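Side-chain contacts in serine acetyltransferase (Entamoeba histolytica, PDB 3Q1X), which probably catalyses transfer of an acetyl group from acetyl-CoA to the hydroxyl of L-serine, a step in cysteine biosynthesis: residues T66-V69 and D70-D74; V184-G187 and E188-I192. One frame throughout, in Å; residues are numbered along the deposited sequence.

Contact 1: residues T66-V69 and D70-D74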
loop_
_atom_site.group_PDB
_atom_site.type_symbol
_atom_site.label_atom_id
_atom_site.label_comp_id
_atom_site.label_asym_id
_atom_site.label_seq_id
_atom_site.Cartn_x
_atom_site.Cartn_y
_atom_site.Cartn_z
ATOM N N THR A 66 6.162 -21.614 -19.290
ATOM C CA THR A 66 5.437 -22.831 -18.906
ATOM C C THR A 66 4.969 -22.765 -17.451
ATOM O O THR A 66 3.818 -23.098 -17.152
ATOM C CB THR A 66 6.317 -24.093 -19.133
ATOM O OG1 THR A 66 6.682 -24.159 -20.517
ATOM C CG2 THR A 66 5.570 -25.386 -18.749
ATOM N N LYS A 67 5.861 -22.342 -16.554
ATOM C CA LYS A 67 5.510 -22.210 -15.140
ATOM C C LYS A 67 4.362 -21.227 -14.953
ATOM O O LYS A 67 3.422 -21.505 -14.202
ATOM C CB LYS A 67 6.713 -21.787 -14.294
ATOM C CG LYS A 67 7.779 -22.852 -14.147
ATOM C CD LYS A 67 8.648 -22.564 -12.925
ATOM C CE LYS A 67 10.121 -22.872 -13.174
ATOM N NZ LYS A 67 10.389 -24.316 -13.404
ATOM N N LEU A 68 4.439 -20.092 -15.645
ATOM C CA LEU A 68 3.363 -19.093 -15.633
ATOM C C LEU A 68 2.050 -19.627 -16.204
ATOM O O LEU A 68 0.992 -19.455 -15.597
ATOM C CB LEU A 68 3.770 -17.823 -16.387
ATOM C CG LEU A 68 2.767 -16.658 -16.327
ATOM C CD1 LEU A 68 2.576 -16.111 -14.909
ATOM C CD2 LEU A 68 3.162 -15.562 -17.280
ATOM N N VAL A 69 2.125 -20.258 -17.376
ATOM C CA VAL A 69 0.955 -20.844 -18.022
ATOM C C VAL A 69 0.282 -21.875 -17.112
ATOM O O VAL A 69 -0.936 -21.864 -16.942
ATOM C CB VAL A 69 1.326 -21.462 -19.409
ATOM C CG1 VAL A 69 0.359 -22.577 -19.805
ATOM C CG2 VAL A 69 1.363 -20.375 -20.467
ATOM N N ASP A 70 1.077 -22.755 -16.514
ATOM C CA ASP A 70 0.516 -23.782 -15.638
ATOM C C ASP A 70 -0.184 -23.163 -14.426
ATOM O O ASP A 70 -1.255 -23.625 -14.026
ATOM C CB ASP A 70 1.584 -24.793 -15.215
ATOM C CG ASP A 70 1.978 -25.745 -16.345
ATOM O OD1 ASP A 70 1.186 -25.953 -17.293
ATOM O OD2 ASP A 70 3.091 -26.308 -16.275
ATOM N N TYR A 71 0.404 -22.096 -13.880
ATOM C CA TYR A 71 -0.143 -21.414 -12.705
ATOM C C TYR A 71 -1.466 -20.708 -13.016
ATOM O O TYR A 71 -2.448 -20.874 -12.276
ATOM C CB TYR A 71 0.883 -20.433 -12.122
ATOM C CG TYR A 71 0.433 -19.724 -10.858
ATOM C CD1 TYR A 71 0.780 -20.210 -9.597
ATOM C CD2 TYR A 71 -0.330 -18.560 -10.926
ATOM C CE1 TYR A 71 0.367 -19.550 -8.427
ATOM C CE2 TYR A 71 -0.750 -17.898 -9.771
ATOM C CZ TYR A 71 -0.399 -18.397 -8.528
ATOM O OH TYR A 71 -0.817 -17.735 -7.391
ATOM N N ILE A 72 -1.501 -19.951 -14.117
ATOM C CA ILE A 72 -2.708 -19.218 -14.522
ATOM C C ILE A 72 -3.817 -20.192 -14.916
ATOM O O ILE A 72 -4.982 -20.007 -14.547
ATOM C CB ILE A 72 -2.438 -18.203 -15.688
ATOM C CG1 ILE A 72 -1.508 -17.075 -15.226
ATOM C CG2 ILE A 72 -3.755 -17.626 -16.245
ATOM C CD1 ILE A 72 -1.099 -16.081 -16.329
ATOM N N LYS A 73 -3.456 -21.225 -15.677
ATOM C CA LYS A 73 -4.423 -22.257 -16.042
ATOM C C LYS A 73 -5.063 -22.852 -14.791
ATOM O O LYS A 73 -6.287 -22.966 -14.711
ATOM C CB LYS A 73 -3.784 -23.358 -16.885
ATOM C CG LYS A 73 -4.804 -24.287 -17.551
ATOM C CD LYS A 73 -4.103 -25.395 -18.330
ATOM C CE LYS A 73 -3.454 -26.402 -17.386
ATOM N NZ LYS A 73 -2.043 -26.689 -17.782
ATOM N N ASP A 74 -4.236 -23.205 -13.807
ATOM C CA ASP A 74 -4.740 -23.794 -12.556
ATOM C C ASP A 74 -5.712 -22.877 -11.814
ATOM O O ASP A 74 -6.780 -23.317 -11.374
ATOM C CB ASP A 74 -3.580 -24.248 -11.659
ATOM C CG ASP A 74 -2.936 -25.546 -12.153
ATOM O OD1 ASP A 74 -3.476 -26.162 -13.096
ATOM O OD2 ASP A 74 -1.890 -25.956 -11.604
#
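One face of the Asp-70 carboxylate is turned to Thr-66, whose carbonyl O sits over CG at 3.3 Å, while methyl CG2 approaches OD2 at 3.6 Å on the same side. The two side chains run alongside one another. With chi1 at -74°, Asp-70 CG stands beside its own backbone N, and this brings the carboxylate back over the preceding turn. Lys-73 comes to OD1 from the other side, tilted out of the carboxylate plane; its chain bends at its last two torsions, and NZ to OD1, 3.3 Å, is a salt bridge whose hydrogen bond is weak. The second flat group, the Tyr-71 ring, leads away from the 66-69 turn toward Glu-37, so that CB alone packs here, 3.5 Å from Lys-67 O. On the buried side, Ile-72 CD1 meets both CG and CD1 of Leu-68, 3.9 Å from CG, the two chains meeting at a slant. Four successive i+4 backbone bonds fix this spacing; that from Ile-72 N to Leu-68 O measures 2.9 Å and is nearly straight at 170°. Leu-68 faces helix 36-45, whereas Val-69 and Ile-72 face helix 82-113. Charged groups on one side and aliphatic ones on another mark an amphipathic alpha helix, here helix 59-79 in the helical N-terminal part of a serine acetyltransferase.

Contact 2: residues V184-G187 and E188-I192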
loop_
_atom_site.group_PDB
_atom_site.type_symbol
_atom_site.label_atom_id
_atom_site.label_comp_id
_atom_site.label_asym_id
_atom_site.label_seq_id
_atom_site.Cartn_x
_atom_site.Cartn_y
_atom_site.Cartn_z
ATOM N N VAL A 184 -3.991 5.499 -7.072
ATOM C CA VAL A 184 -4.565 5.415 -8.414
ATOM C C VAL A 184 -5.662 4.350 -8.465
ATOM O O VAL A 184 -5.468 3.204 -8.039
ATOM C CB VAL A 184 -3.473 5.179 -9.500
ATOM C CG1 VAL A 184 -4.075 4.836 -10.849
ATOM C CG2 VAL A 184 -2.595 6.405 -9.616
ATOM N N VAL A 185 -6.817 4.748 -8.980
ATOM C CA VAL A 185 -7.942 3.837 -9.169
ATOM C C VAL A 185 -8.435 3.994 -10.601
ATOM O O VAL A 185 -8.771 5.097 -11.041
ATOM C CB VAL A 185 -9.089 4.099 -8.154
ATOM C CG1 VAL A 185 -10.348 3.318 -8.523
ATOM C CG2 VAL A 185 -8.648 3.738 -6.746
ATOM N N ILE A 186 -8.469 2.883 -11.331
ATOM C CA ILE A 186 -8.911 2.896 -12.725
ATOM C C ILE A 186 -9.970 1.795 -12.863
ATOM O O ILE A 186 -9.666 0.614 -12.705
ATOM C CB ILE A 186 -7.724 2.698 -13.714
ATOM C CG1 ILE A 186 -6.647 3.783 -13.516
ATOM C CG2 ILE A 186 -8.222 2.677 -15.161
ATOM C CD1 ILE A 186 -5.420 3.606 -14.383
ATOM N N GLY A 187 -11.211 2.192 -13.136
ATOM C CA GLY A 187 -12.359 1.282 -13.112
ATOM C C GLY A 187 -12.529 0.314 -14.271
ATOM O O GLY A 187 -11.870 0.412 -15.323
ATOM N N GLU A 188 -13.448 -0.624 -14.063
ATOM C CA GLU A 188 -13.728 -1.712 -14.990
ATOM C C GLU A 188 -14.009 -1.272 -16.430
ATOM O O GLU A 188 -13.672 -1.974 -17.375
ATOM C CB GLU A 188 -14.911 -2.525 -14.462
ATOM C CG GLU A 188 -15.300 -3.725 -15.337
ATOM C CD GLU A 188 -16.289 -4.658 -14.655
ATOM O OE1 GLU A 188 -16.410 -5.826 -15.084
ATOM O OE2 GLU A 188 -16.936 -4.232 -13.685
ATOM N N THR A 189 -14.657 -0.122 -16.589
ATOM C CA THR A 189 -15.076 0.312 -17.916
ATOM C C THR A 189 -14.345 1.576 -18.353
ATOM O O THR A 189 -14.755 2.249 -19.303
ATOM C CB THR A 189 -16.612 0.499 -18.011
ATOM O OG1 THR A 189 -17.013 1.629 -17.231
ATOM C CG2 THR A 189 -17.337 -0.747 -17.511
ATOM N N ALA A 190 -13.252 1.888 -17.663
ATOM C CA ALA A 190 -12.399 3.001 -18.067
ATOM C C ALA A 190 -11.721 2.689 -19.398
ATOM O O ALA A 190 -11.334 1.553 -19.655
ATOM C CB ALA A 190 -11.369 3.303 -16.993
ATOM N N ILE A 191 -11.608 3.694 -20.256
ATOM C CA ILE A 191 -10.890 3.557 -21.525
ATOM C C ILE A 191 -9.854 4.672 -21.577
ATOM O O ILE A 191 -10.192 5.840 -21.400
ATOM C CB ILE A 191 -11.851 3.650 -22.749
ATOM C CG1 ILE A 191 -12.916 2.539 -22.695
ATOM C CG2 ILE A 191 -11.065 3.689 -24.077
ATOM C CD1 ILE A 191 -12.604 1.265 -23.463
ATOM N N ILE A 192 -8.596 4.311 -21.821
ATOM C CA ILE A 192 -7.501 5.273 -21.779
ATOM C C ILE A 192 -6.674 5.178 -23.056
ATOM O O ILE A 192 -6.234 4.098 -23.439
ATOM C CB ILE A 192 -6.578 5.030 -20.552
ATOM C CG1 ILE A 192 -7.362 5.184 -19.248
ATOM C CG2 ILE A 192 -5.372 5.959 -20.584
ATOM C CD1 ILE A 192 -6.596 4.708 -18.010
#
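Methyl CG2 of Ile-186 touches two side chains from beyond the turn: Ala-190 CB at 3.7 Å and Ile-192 CD1 at 3.9 Å. The two isoleucines cross at about a right angle and also meet through their ends, CD1 of Ile-186 lying 4.0 Å from CD1 of Ile-192. Because Ile-186 CG1 stands beside its own backbone N (chi1 -58°), CG2 is the branch presented to Ala-190, while the extended chi2 carries CD1 on to Ile-192.

What brings these groups together is a type I beta turn from Gly-187 to Ala-190. Its closing bond, Ala-190 N to Gly-187 O, is 3.1 Å long; the N-H points well at the oxygen (161°), yet the donor lies far above the carbonyl plane, 63° out of it. Ala-190 CB rests 3.4 Å from the same oxygen. Ile-186 to Ile-191 fits the hexapeptide pattern, with an aliphatic residue first, a small one next and another small one fifth; Ile-192 starts the following repeat. This is a corner of a left-handed parallel beta helix, joining strand 185-186 to strand 191-192, with Ile-186, Ala-190 and Ile-192 buried.

Further out, Ile-198 and Phe-176 touch Ile-186, and Ile-172 and Leu-204 flank Ile-192 from neighbouring coils. The turn sends Glu-188 away from this apolar cluster: its chain is extended, OE1 is hydrogen-bonded to Tyr-143 OH, and OE2 forms a salt bridge with Arg-222, a residue of the bound-serine pocket. The side chain of Glu-188 comes within about 5 Å of the bound serine, consistent with a second-shell position behind Arg-222, and Thr-189 OG1 is hydrogen-bonded to the backbone N of the same Arg-222.

From the N terminus, the chain first passes through contact 1, inside helix 59-79, and reaches contact 2 only after helices 82-113, 120-126, 128-144 and 150-162 and the first coil of the beta helix. In each contact the two segments follow one another without a gap, and the side chains that meet across them are four to six residues apart: contact 1 spans successive helical turns, and contact 2 closes one short turn between strands. They stand in series, neither nesting nor crossing. Their centres lie 27 Å apart and their nearest atoms about 17 Å, too far to touch. Contact 1 faces helices 2-18, 36-45 and 82-113, whereas contact 2 connects two faces of the beta helix and, through Glu-188, reaches Tyr-143 of helix 128-144.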